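Local coordinates for protein salt-tolerant glutaminase (Micrococcus luteus, PDB 3AGD) that probably hydrolyses L-glutamine to L-glutamate and ammonium, as a salt-tolerant member of the glutaminase family, at residues S66-Y71 with N110-A115; T70-L75 with S227-R232; L329-V334 with V407-A412; T315-V320 with G385-E390. All coordinates share one frame; numbering follows the deposited sequence.

Interaction 1 of 4, residues S66-Y71 with N110-A115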
loop_
_atom_site.group_PDB
_atom_site.type_symbol
_atom_site.label_atom_id
_atom_site.label_comp_id
_atom_site.label_asym_id
_atom_site.label_seq_id
_atom_site.Cartn_x
_atom_site.Cartn_y
_atom_site.Cartn_z
ATOM N N SER A 66 -3.330 -21.279 -4.314
ATOM C CA SER A 66 -4.760 -21.478 -4.108
ATOM C C SER A 66 -5.133 -20.943 -2.731
ATOM O O SER A 66 -6.271 -20.547 -2.487
ATOM C CB SER A 66 -5.094 -22.967 -4.142
ATOM O OG SER A 66 -4.588 -23.613 -2.983
ATOM N N LYS A 67 -4.155 -20.940 -1.835
ATOM C CA LYS A 67 -4.356 -20.514 -0.455
ATOM C C LYS A 67 -5.053 -19.173 -0.223
ATOM O O LYS A 67 -5.962 -19.082 0.600
ATOM C CB LYS A 67 -3.016 -20.565 0.280
ATOM C CG LYS A 67 -2.479 -21.990 0.406
ATOM C CD LYS A 67 -1.087 -22.019 1.008
ATOM C CE LYS A 67 -0.604 -23.450 1.205
ATOM N NZ LYS A 67 0.775 -23.475 1.751
ATOM N N PRO A 68 -4.644 -18.113 -0.936
ATOM C CA PRO A 68 -5.337 -16.848 -0.688
ATOM C C PRO A 68 -6.810 -16.871 -1.066
ATOM O O PRO A 68 -7.628 -16.178 -0.458
ATOM C CB PRO A 68 -4.530 -15.837 -1.507
ATOM C CG PRO A 68 -3.858 -16.668 -2.546
ATOM C CD PRO A 68 -3.483 -17.918 -1.819
ATOM N N PHE A 69 -7.154 -17.691 -2.051
ATOM C CA PHE A 69 -8.535 -17.768 -2.511
ATOM C C PHE A 69 -9.459 -18.579 -1.608
ATOM O O PHE A 69 -10.599 -18.179 -1.371
ATOM C CB PHE A 69 -8.547 -18.276 -3.953
ATOM C CG PHE A 69 -7.688 -17.449 -4.866
ATOM C CD1 PHE A 69 -6.540 -17.984 -5.449
ATOM C CD2 PHE A 69 -7.973 -16.101 -5.070
ATOM C CE1 PHE A 69 -5.689 -17.190 -6.215
ATOM C CE2 PHE A 69 -7.127 -15.296 -5.835
ATOM C CZ PHE A 69 -5.980 -15.840 -6.409
ATOM N N THR A 70 -8.980 -19.701 -1.087
ATOM C CA THR A 70 -9.810 -20.496 -0.189
ATOM C C THR A 70 -9.974 -19.715 1.112
ATOM O O THR A 70 -11.013 -19.784 1.767
ATOM C CB THR A 70 -9.177 -21.877 0.112
ATOM O OG1 THR A 70 -7.791 -21.718 0.426
ATOM C CG2 THR A 70 -9.317 -22.801 -1.080
ATOM N N TYR A 71 -8.935 -18.968 1.478
ATOM C CA TYR A 71 -8.953 -18.147 2.687
ATOM C C TYR A 71 -10.066 -17.107 2.544
ATOM O O TYR A 71 -10.823 -16.865 3.478
ATOM C CB TYR A 71 -7.585 -17.471 2.874
ATOM C CG TYR A 71 -7.420 -16.642 4.136
ATOM C CD1 TYR A 71 -8.006 -17.034 5.344
ATOM C CD2 TYR A 71 -6.607 -15.503 4.137
ATOM C CE1 TYR A 71 -7.784 -16.317 6.526
ATOM C CE2 TYR A 71 -6.374 -14.781 5.311
ATOM C CZ TYR A 71 -6.964 -15.193 6.504
ATOM O OH TYR A 71 -6.721 -14.493 7.671
ATOM N N ASN A 110 -0.724 -18.773 10.144
ATOM C CA ASN A 110 -1.448 -18.014 9.124
ATOM C C ASN A 110 -1.939 -18.890 7.976
ATOM O O ASN A 110 -1.570 -20.057 7.875
ATOM C CB ASN A 110 -0.581 -16.874 8.575
ATOM C CG ASN A 110 0.680 -17.374 7.909
ATOM O OD1 ASN A 110 1.767 -17.317 8.484
ATOM N ND2 ASN A 110 0.542 -17.882 6.693
ATOM N N ALA A 111 -2.763 -18.306 7.110
ATOM C CA ALA A 111 -3.359 -19.014 5.977
ATOM C C ALA A 111 -2.430 -19.378 4.822
ATOM O O ALA A 111 -2.808 -20.179 3.965
ATOM C CB ALA A 111 -4.555 -18.206 5.437
ATOM N N MET A 112 -1.231 -18.799 4.795
ATOM C CA MET A 112 -0.264 -19.057 3.726
ATOM C C MET A 112 0.554 -20.335 3.910
ATOM O O MET A 112 1.065 -20.895 2.938
ATOM C CB MET A 112 0.685 -17.865 3.577
ATOM C CG MET A 112 -0.003 -16.573 3.152
ATOM S SD MET A 112 -0.889 -16.725 1.577
ATOM C CE MET A 112 -2.577 -16.864 2.129
ATOM N N ILE A 113 0.688 -20.788 5.150
ATOM C CA ILE A 113 1.434 -22.009 5.431
ATOM C C ILE A 113 0.454 -23.179 5.400
ATOM O O ILE A 113 -0.739 -23.011 5.672
ATOM C CB ILE A 113 2.119 -21.960 6.818
ATOM C CG1 ILE A 113 1.066 -21.838 7.922
ATOM C CG2 ILE A 113 3.080 -20.780 6.881
ATOM C CD1 ILE A 113 1.633 -21.902 9.329
ATOM N N ASN A 114 0.961 -24.360 5.071
ATOM C CA ASN A 114 0.134 -25.555 4.979
ATOM C C ASN A 114 -0.820 -25.743 6.152
ATOM O O ASN A 114 -2.026 -25.858 5.956
ATOM C CB ASN A 114 1.028 -26.786 4.822
ATOM C CG ASN A 114 1.677 -26.854 3.454
ATOM O OD1 ASN A 114 1.795 -25.838 2.762
ATOM N ND2 ASN A 114 2.110 -28.046 3.059
ATOM N N ALA A 115 -0.282 -25.764 7.365
ATOM C CA ALA A 115 -1.099 -25.948 8.565
ATOM C C ALA A 115 -2.288 -24.988 8.596
ATOM O O ALA A 115 -3.406 -25.378 8.930
ATOM C CB ALA A 115 -0.239 -25.764 9.813
HETATM O O HOH W 1 -5.458 -20.964 2.850
HETATM O O HOH W 2 -3.870 -15.814 8.008
#
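The phenol ring of Y71 carries the methyl group of A111 squarely on one face: A111 CB stands 3.5 Å from the ring centroid and 11° off the ring normal, a CH-pi contact centred on the ring. The first torsion of Y71 swings the ring away from its own backbone N and off helix 67-78 toward the loop ahead of helix 114-123. At its rim the hydroxyl accepts a weak bond from a water that also takes the A111 N-H, while the principal polar partner of Y71 OH is R232. A second water donates to both K67 O and A111 O, bridging helix and loop between the ring and the lysine.

K67 lies at the start of its helix, three residues after S64. This spacing forms an SxxK pattern, consistent with the active-site arrangement of the beta-lactamase clan to which the glutaminase family belongs. Extended beyond CG, the lysine chain runs past A111 O and brings NZ to M112 O at 2.9 Å and to N114 OD1 at 2.8 Å. The two acceptors receive it differently: NZ rises 39° out of the carbonyl plane of M112 but tilts by 19° from that of the N114 amide. A weak hydrogen bond to S64 OG joins these two on the ammonium group. N114, an L-glutamate-binding residue, is in turn tied through ND2 to N167, another member of that site. Beside the start of the lysine chain, the bent M112 chain doubles back, laying CE 3.9 Å from P68 N and against the proline ring.

Interaction 2 of 4, residues T70-L75 with S227-R232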
loop_
_atom_site.group_PDB
_atom_site.type_symbol
_atom_site.label_atom_id
_atom_site.label_comp_id
_atom_site.label_asym_id
_atom_site.label_seq_id
_atom_site.Cartn_x
_atom_site.Cartn_y
_atom_site.Cartn_z
ATOM N N THR A 70 -8.980 -19.701 -1.087
ATOM C CA THR A 70 -9.810 -20.496 -0.189
ATOM C C THR A 70 -9.974 -19.715 1.112
ATOM O O THR A 70 -11.013 -19.784 1.767
ATOM C CB THR A 70 -9.177 -21.877 0.112
ATOM O OG1 THR A 70 -7.791 -21.718 0.426
ATOM C CG2 THR A 70 -9.317 -22.801 -1.080
ATOM N N TYR A 71 -8.935 -18.968 1.478
ATOM C CA TYR A 71 -8.953 -18.147 2.687
ATOM C C TYR A 71 -10.066 -17.107 2.544
ATOM O O TYR A 71 -10.823 -16.865 3.478
ATOM C CB TYR A 71 -7.585 -17.471 2.874
ATOM C CG TYR A 71 -7.420 -16.642 4.136
ATOM C CD1 TYR A 71 -8.006 -17.034 5.344
ATOM C CD2 TYR A 71 -6.607 -15.503 4.137
ATOM C CE1 TYR A 71 -7.784 -16.317 6.526
ATOM C CE2 TYR A 71 -6.374 -14.781 5.311
ATOM C CZ TYR A 71 -6.964 -15.193 6.504
ATOM O OH TYR A 71 -6.721 -14.493 7.671
ATOM N N ALA A 72 -10.174 -16.504 1.365
ATOM C CA ALA A 72 -11.222 -15.515 1.124
ATOM C C ALA A 72 -12.604 -16.174 1.258
ATOM O O ALA A 72 -13.494 -15.646 1.923
ATOM C CB ALA A 72 -11.058 -14.909 -0.260
ATOM N N ALA A 73 -12.772 -17.337 0.636
ATOM C CA ALA A 73 -14.039 -18.066 0.690
ATOM C C ALA A 73 -14.444 -18.377 2.136
ATOM O O ALA A 73 -15.616 -18.270 2.501
ATOM C CB ALA A 73 -13.924 -19.364 -0.109
ATOM N N ALA A 74 -13.468 -18.770 2.948
ATOM C CA ALA A 74 -13.720 -19.087 4.347
ATOM C C ALA A 74 -14.218 -17.860 5.096
ATOM O O ALA A 74 -15.145 -17.948 5.903
ATOM C CB ALA A 74 -12.452 -19.616 5.000
ATOM N N LEU A 75 -13.594 -16.715 4.834
ATOM C CA LEU A 75 -13.988 -15.468 5.490
ATOM C C LEU A 75 -15.409 -15.106 5.069
ATOM O O LEU A 75 -16.245 -14.724 5.894
ATOM C CB LEU A 75 -13.003 -14.349 5.120
ATOM C CG LEU A 75 -11.591 -14.535 5.699
ATOM C CD1 LEU A 75 -10.568 -13.707 4.934
ATOM C CD2 LEU A 75 -11.606 -14.158 7.179
ATOM N N SER A 227 -14.686 -5.814 0.109
ATOM C CA SER A 227 -13.359 -5.210 0.098
ATOM C C SER A 227 -12.580 -5.575 1.357
ATOM O O SER A 227 -11.379 -5.838 1.297
ATOM C CB SER A 227 -13.464 -3.688 -0.011
ATOM O OG SER A 227 -14.099 -3.158 1.136
ATOM N N ILE A 228 -13.266 -5.602 2.497
ATOM C CA ILE A 228 -12.607 -5.931 3.757
ATOM C C ILE A 228 -11.992 -7.337 3.733
ATOM O O ILE A 228 -10.979 -7.588 4.388
ATOM C CB ILE A 228 -13.587 -5.797 4.950
ATOM C CG1 ILE A 228 -12.814 -5.885 6.263
ATOM C CG2 ILE A 228 -14.660 -6.878 4.880
ATOM C CD1 ILE A 228 -13.685 -5.726 7.497
ATOM N N VAL A 229 -12.598 -8.253 2.978
ATOM C CA VAL A 229 -12.067 -9.612 2.872
ATOM C C VAL A 229 -10.843 -9.589 1.962
ATOM O O VAL A 229 -9.823 -10.217 2.252
ATOM C CB VAL A 229 -13.109 -10.595 2.280
ATOM C CG1 VAL A 229 -12.410 -11.863 1.794
ATOM C CG2 VAL A 229 -14.157 -10.948 3.343
ATOM N N ALA A 230 -10.951 -8.858 0.857
ATOM C CA ALA A 230 -9.849 -8.759 -0.089
ATOM C C ALA A 230 -8.620 -8.168 0.605
ATOM O O ALA A 230 -7.503 -8.656 0.432
ATOM C CB ALA A 230 -10.256 -7.892 -1.272
ATOM N N ARG A 231 -8.840 -7.127 1.402
ATOM C CA ARG A 231 -7.758 -6.457 2.120
ATOM C C ARG A 231 -7.037 -7.391 3.087
ATOM O O ARG A 231 -5.814 -7.333 3.223
ATOM C CB ARG A 231 -8.301 -5.255 2.896
ATOM C CG ARG A 231 -8.338 -3.944 2.121
ATOM C CD ARG A 231 -8.888 -2.835 3.010
ATOM N NE ARG A 231 -8.656 -3.146 4.418
ATOM C CZ ARG A 231 -9.605 -3.177 5.348
ATOM N NH1 ARG A 231 -10.864 -2.903 5.029
ATOM N NH2 ARG A 231 -9.302 -3.516 6.593
ATOM N N ARG A 232 -7.803 -8.236 3.766
ATOM C CA ARG A 232 -7.234 -9.180 4.718
ATOM C C ARG A 232 -6.372 -10.197 3.983
ATOM O O ARG A 232 -5.294 -10.569 4.445
ATOM C CB ARG A 232 -8.357 -9.899 5.483
ATOM C CG ARG A 232 -7.928 -11.183 6.204
ATOM C CD ARG A 232 -6.906 -10.940 7.309
ATOM N NE ARG A 232 -7.499 -10.418 8.540
ATOM C CZ ARG A 232 -8.227 -11.135 9.397
ATOM N NH1 ARG A 232 -8.467 -12.421 9.172
ATOM N NH2 ARG A 232 -8.710 -10.564 10.491
#
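R232 NH1 donates to Y71 OH over 3.1 Å, in a bent bond with an N-H...O angle of 143°. The hydroxyl lies near the edge of the guanidinium, somewhat tilted from its plane, and the tyrosine ring and guanidinium planes are 26° apart. Folded at chi2 and chi3, the arginine chain also lays CG and CD near the phenol oxygen. L75 fills the adjoining position, with CD1 over the centre of the Y71 ring and 3.9 Å from R232 CG.

These residues belong to two helices, 67-78 and 227-240, whose short segments run at 141° to each other with axes 9.6 Å apart in the buried helical part of the glutaminase domain. V229 inserts between A72 and L75. Its CG1 meets A72 CB at 3.9 Å, and CG2 reaches L75 CB at 4.0 Å, the valine and leucine side chains running antiparallel past one another.

Farther out, D84 forms a salt bridge with R232 NH1, the same nitrogen that serves the tyrosine; its charge probably helps to fix the guanidinium there. F80 packs on both V229 and R232, whereas V83 covers Y71 and L75.

Interaction 3 of 4, residues L329-V334 with V407-A412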
loop_
_atom_site.group_PDB
_atom_site.type_symbol
_atom_site.label_atom_id
_atom_site.label_comp_id
_atom_site.label_asym_id
_atom_site.label_seq_id
_atom_site.Cartn_x
_atom_site.Cartn_y
_atom_site.Cartn_z
ATOM N N LEU A 329 -18.520 23.017 -9.218
ATOM C CA LEU A 329 -17.497 22.144 -8.674
ATOM C C LEU A 329 -17.725 20.735 -9.223
ATOM O O LEU A 329 -18.668 20.054 -8.823
ATOM C CB LEU A 329 -17.605 22.147 -7.149
ATOM C CG LEU A 329 -16.429 21.709 -6.273
ATOM C CD1 LEU A 329 -16.940 21.571 -4.847
ATOM C CD2 LEU A 329 -15.849 20.394 -6.740
ATOM N N HIS A 330 -16.867 20.304 -10.143
ATOM C CA HIS A 330 -16.993 18.975 -10.732
ATOM C C HIS A 330 -15.975 17.983 -10.160
ATOM O O HIS A 330 -14.768 18.243 -10.162
ATOM C CB HIS A 330 -16.845 19.063 -12.251
ATOM C CG HIS A 330 -18.048 19.625 -12.944
ATOM N ND1 HIS A 330 -18.632 20.816 -12.572
ATOM C CD2 HIS A 330 -18.780 19.155 -13.982
ATOM C CE1 HIS A 330 -19.673 21.056 -13.351
ATOM N NE2 HIS A 330 -19.784 20.064 -14.214
ATOM N N LEU A 331 -16.478 16.850 -9.672
ATOM C CA LEU A 331 -15.650 15.805 -9.085
ATOM C C LEU A 331 -15.440 14.660 -10.079
ATOM O O LEU A 331 -16.128 14.583 -11.097
ATOM C CB LEU A 331 -16.314 15.279 -7.807
ATOM C CG LEU A 331 -16.710 16.343 -6.775
ATOM C CD1 LEU A 331 -17.250 15.678 -5.518
ATOM C CD2 LEU A 331 -15.496 17.197 -6.438
ATOM N N GLN A 332 -14.495 13.770 -9.783
ATOM C CA GLN A 332 -14.208 12.646 -10.679
ATOM C C GLN A 332 -13.379 11.578 -9.964
ATOM O O GLN A 332 -12.874 11.814 -8.865
ATOM C CB GLN A 332 -13.430 13.147 -11.902
ATOM C CG GLN A 332 -12.007 13.575 -11.561
ATOM C CD GLN A 332 -11.293 14.281 -12.696
ATOM O OE1 GLN A 332 -11.628 14.100 -13.866
ATOM N NE2 GLN A 332 -10.287 15.081 -12.354
ATOM N N GLY A 333 -13.254 10.411 -10.599
ATOM C CA GLY A 333 -12.464 9.312 -10.058
ATOM C C GLY A 333 -13.113 8.409 -9.026
ATOM O O GLY A 333 -14.312 8.501 -8.755
ATOM N N VAL A 334 -12.306 7.513 -8.462
ATOM C CA VAL A 334 -12.763 6.589 -7.428
ATOM C C VAL A 334 -12.560 7.322 -6.109
ATOM O O VAL A 334 -11.433 7.453 -5.629
ATOM C CB VAL A 334 -11.925 5.292 -7.431
ATOM C CG1 VAL A 334 -12.209 4.473 -6.181
ATOM C CG2 VAL A 334 -12.242 4.485 -8.680
ATOM N N VAL A 407 -23.709 26.588 -5.517
ATOM C CA VAL A 407 -22.610 25.698 -5.838
ATOM C C VAL A 407 -23.225 24.485 -6.514
ATOM O O VAL A 407 -24.061 23.795 -5.930
ATOM C CB VAL A 407 -21.837 25.239 -4.568
ATOM C CG1 VAL A 407 -20.884 24.094 -4.917
ATOM C CG2 VAL A 407 -21.035 26.404 -3.993
ATOM N N VAL A 408 -22.840 24.255 -7.763
ATOM C CA VAL A 408 -23.330 23.102 -8.504
ATOM C C VAL A 408 -22.311 21.990 -8.256
ATOM O O VAL A 408 -21.147 22.121 -8.632
ATOM C CB VAL A 408 -23.404 23.397 -10.019
ATOM C CG1 VAL A 408 -23.891 22.170 -10.770
ATOM C CG2 VAL A 408 -24.334 24.572 -10.273
ATOM N N LEU A 409 -22.741 20.918 -7.597
ATOM C CA LEU A 409 -21.858 19.792 -7.308
ATOM C C LEU A 409 -22.129 18.680 -8.323
ATOM O O LEU A 409 -23.079 17.914 -8.167
ATOM C CB LEU A 409 -22.116 19.268 -5.891
ATOM C CG LEU A 409 -20.908 18.818 -5.058
ATOM C CD1 LEU A 409 -21.395 17.985 -3.877
ATOM C CD2 LEU A 409 -19.945 18.004 -5.908
ATOM N N ASN A 410 -21.293 18.590 -9.352
ATOM C CA ASN A 410 -21.470 17.581 -10.397
ATOM C C ASN A 410 -20.627 16.318 -10.185
ATOM O O ASN A 410 -19.394 16.376 -10.129
ATOM C CB ASN A 410 -21.148 18.195 -11.760
ATOM C CG ASN A 410 -21.430 17.244 -12.902
ATOM O OD1 ASN A 410 -20.776 16.208 -13.041
ATOM N ND2 ASN A 410 -22.417 17.587 -13.725
ATOM N N LEU A 411 -21.305 15.175 -10.095
ATOM C CA LEU A 411 -20.654 13.887 -9.866
ATOM C C LEU A 411 -20.654 12.960 -11.092
ATOM O O LEU A 411 -20.319 11.778 -10.981
ATOM C CB LEU A 411 -21.347 13.169 -8.701
ATOM C CG LEU A 411 -21.686 14.000 -7.460
ATOM C CD1 LEU A 411 -22.440 13.137 -6.469
ATOM C CD2 LEU A 411 -20.424 14.553 -6.836
ATOM N N ALA A 412 -21.021 13.490 -12.255
ATOM C CA ALA A 412 -21.073 12.681 -13.472
ATOM C C ALA A 412 -19.766 11.954 -13.781
ATOM O O ALA A 412 -19.785 10.810 -14.242
ATOM C CB ALA A 412 -21.478 13.548 -14.665
HETATM O O HOH W 3 -18.068 15.392 -12.968
#
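Strands 329-332 and 407-411 run parallel, their axes 4.8 Å apart and 18° askew, with backbone bonds from L329 N to V408 O (2.8 Å), N410 N to L329 O and L331 N to N410 O. On one face of the sheet, H330 and N410 are paired across this register. N410 CB sits over the middle of the imidazole, 3.4 Å from its centroid, in a CH-pi contact, and the asparagine amide continues over the CD2-NE2 side with its plane only 5° from that of the ring. The amide is held from several directions: OD1 accepts the A412 N-H at 2.8 Å, closing an Asx turn at the corner the chain makes at A412, and ND2 bonds to E442. A water lies within hydrogen-bonding range of both L331 O and N410 OD1.

The other face is aliphatic. L331 CD1 rests against a pair of leucine methyls, L409 CD2 and L411 CD2, each at 3.6 Å; the side chain lies alongside L411, pointing the same way, but runs obliquely to L409. L329 CB makes a longer contact with V407 CG1.

The pair belongs to the mixed sheet of the STAS domain. Helix 337-349 covers its aliphatic face through L347 against L329 and V343 against L331. Strand 317-323 borders 326-332 on the side away from 406-417, where F319 stacks on H330, and strand 438-442 continues the sheet beyond 406-417.

Interaction 4 of 4, residues T315-V320 with G385-E390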
loop_
_atom_site.group_PDB
_atom_site.type_symbol
_atom_site.label_atom_id
_atom_site.label_comp_id
_atom_site.label_asym_id
_atom_site.label_seq_id
_atom_site.Cartn_x
_atom_site.Cartn_y
_atom_site.Cartn_z
ATOM N N THR A 315 -6.949 15.173 -7.250
ATOM C CA THR A 315 -7.485 15.011 -8.594
ATOM C C THR A 315 -8.975 14.666 -8.532
ATOM O O THR A 315 -9.677 14.692 -9.545
ATOM C CB THR A 315 -6.694 13.938 -9.373
ATOM O OG1 THR A 315 -5.365 14.425 -9.610
ATOM C CG2 THR A 315 -7.354 13.628 -10.718
ATOM N N ALA A 316 -9.456 14.357 -7.332
ATOM C CA ALA A 316 -10.866 14.057 -7.138
ATOM C C ALA A 316 -11.641 15.309 -7.558
ATOM O O ALA A 316 -12.819 15.245 -7.910
ATOM C CB ALA A 316 -11.137 13.719 -5.674
ATOM N N VAL A 317 -10.972 16.457 -7.509
ATOM C CA VAL A 317 -11.596 17.705 -7.931
ATOM C C VAL A 317 -11.167 17.934 -9.377
ATOM O O VAL A 317 -10.014 18.279 -9.641
ATOM C CB VAL A 317 -11.141 18.902 -7.062
ATOM C CG1 VAL A 317 -11.745 20.191 -7.599
ATOM C CG2 VAL A 317 -11.572 18.693 -5.610
ATOM N N ARG A 318 -12.094 17.723 -10.309
ATOM C CA ARG A 318 -11.816 17.897 -11.736
ATOM C C ARG A 318 -11.579 19.379 -12.051
ATOM O O ARG A 318 -10.689 19.722 -12.825
ATOM C CB ARG A 318 -12.991 17.347 -12.559
ATOM C CG ARG A 318 -12.767 17.276 -14.063
ATOM C CD ARG A 318 -13.993 16.663 -14.746
ATOM N NE ARG A 318 -13.891 16.615 -16.205
ATOM C CZ ARG A 318 -13.192 15.713 -16.893
ATOM N NH1 ARG A 318 -12.513 14.758 -16.266
ATOM N NH2 ARG A 318 -13.178 15.762 -18.219
ATOM N N PHE A 319 -12.390 20.247 -11.452
ATOM C CA PHE A 319 -12.256 21.691 -11.625
ATOM C C PHE A 319 -13.258 22.457 -10.765
ATOM O O PHE A 319 -14.241 21.892 -10.280
ATOM C CB PHE A 319 -12.414 22.108 -13.101
ATOM C CG PHE A 319 -13.817 21.965 -13.652
ATOM C CD1 PHE A 319 -14.087 21.056 -14.669
ATOM C CD2 PHE A 319 -14.856 22.777 -13.193
ATOM C CE1 PHE A 319 -15.367 20.958 -15.228
ATOM C CE2 PHE A 319 -16.140 22.688 -13.741
ATOM C CZ PHE A 319 -16.394 21.777 -14.761
ATOM N N VAL A 320 -12.981 23.741 -10.566
ATOM C CA VAL A 320 -13.848 24.624 -9.795
ATOM C C VAL A 320 -13.868 25.937 -10.558
ATOM O O VAL A 320 -12.858 26.636 -10.626
ATOM C CB VAL A 320 -13.298 24.887 -8.381
ATOM C CG1 VAL A 320 -14.337 25.636 -7.553
ATOM C CG2 VAL A 320 -12.924 23.574 -7.715
ATOM N N GLY A 385 -2.708 17.958 -5.408
ATOM C CA GLY A 385 -4.042 18.546 -5.346
ATOM C C GLY A 385 -4.944 18.766 -6.560
ATOM O O GLY A 385 -5.997 19.390 -6.418
ATOM N N GLY A 386 -4.563 18.284 -7.740
ATOM C CA GLY A 386 -5.408 18.461 -8.911
ATOM C C GLY A 386 -5.947 19.873 -9.075
ATOM O O GLY A 386 -5.177 20.822 -9.228
ATOM N N ALA A 387 -7.269 20.024 -9.037
ATOM C CA ALA A 387 -7.875 21.346 -9.194
ATOM C C ALA A 387 -8.460 21.912 -7.899
ATOM O O ALA A 387 -9.232 22.874 -7.927
ATOM C CB ALA A 387 -8.951 21.299 -10.276
ATOM N N VAL A 388 -8.094 21.316 -6.769
ATOM C CA VAL A 388 -8.583 21.780 -5.471
ATOM C C VAL A 388 -8.299 23.269 -5.298
ATOM O O VAL A 388 -9.119 24.019 -4.760
ATOM C CB VAL A 388 -7.893 21.029 -4.301
ATOM C CG1 VAL A 388 -8.305 21.648 -2.964
ATOM C CG2 VAL A 388 -8.257 19.555 -4.334
ATOM N N HIS A 389 -7.128 23.686 -5.771
ATOM C CA HIS A 389 -6.697 25.070 -5.654
ATOM C C HIS A 389 -7.590 26.056 -6.393
ATOM O O HIS A 389 -7.590 27.246 -6.077
ATOM C CB HIS A 389 -5.255 25.218 -6.153
ATOM C CG HIS A 389 -5.099 25.019 -7.630
ATOM N ND1 HIS A 389 -5.154 23.777 -8.226
ATOM C CD2 HIS A 389 -4.888 25.907 -8.631
ATOM C CE1 HIS A 389 -4.982 23.908 -9.529
ATOM N NE2 HIS A 389 -4.820 25.190 -9.802
ATOM N N GLU A 390 -8.347 25.574 -7.373
ATOM C CA GLU A 390 -9.218 26.466 -8.128
ATOM C C GLU A 390 -10.333 27.037 -7.245
ATOM O O GLU A 390 -10.940 28.054 -7.585
ATOM C CB GLU A 390 -9.810 25.740 -9.345
ATOM C CG GLU A 390 -8.760 25.082 -10.239
ATOM C CD GLU A 390 -9.318 24.616 -11.578
ATOM O OE1 GLU A 390 -10.503 24.230 -11.632
ATOM O OE2 GLU A 390 -8.564 24.621 -12.577
HETATM O O HOH W 4 -11.312 28.728 -10.024
#
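A387 and V388, at the end of a type II' beta turn from G385 to V388, pack against strand 317-323 at the edge of the STAS-domain sheet. The tight part of the contact centres on the A387 methyl, which is pressed to the strand backbone with CB 3.3 Å from V317 O and 3.6 Å from F319 CA. R318 and F319 both face H330 in a classic beta bulge, so the methyl lies against an irregular piece of strand. G386, with positive phi, passes T315 with G386 CA and T315 CA 4.0 Å apart, a close approach made with no side chain on the glycine. The bond from A387 N to V317 O is nevertheless long and weak, at 3.3 Å and 141°. On the buried side V317 CG2 touches V388 CG2 at 3.7 Å, the two valines crossing at about a right angle, with A346 of helix 337-349 against V317 and A342 against V388.

Toward the partly exposed side the contact becomes more polar and hydrated. V320 and E390 overlap side by side, heading opposite ways, with V320 CB 3.7 Å from E390 CB, and a water donates to V320 O and E390 O. E390 OE2 forms a salt bridge with R413 of the second subunit, extending this side into the contact with that subunit. The other carboxylate oxygen faces the strand: beyond CG the glutamate chain is extended (chi2 -168°), and E390 OE1 accepts the V320 N-H, with V320 N 2.7 Å away, nearly along its C-O axis.

Interactions 1 and 2 share Y71 on helix 67-78, with centres about 11 Å apart: one joins the helix to a loop and helix start that carry N114 of the glutamate site, the other to helix 227-240. All four are buried contacts, though 3 and 4 also use partly exposed residues (H330, N410; F319, E390). Lysine-to-oxygen bonds and waters distinguish the first, aliphatic packing around an arginine the second. Interactions 3 and 4 meet in the STAS domain where strands 317-323 and 326-332 pair. Interaction 3 is regular parallel pairing inside the sheet; interaction 4 packs a turn and helix start on an edge strand. Both reach the second subunit, interaction 4 through more residues.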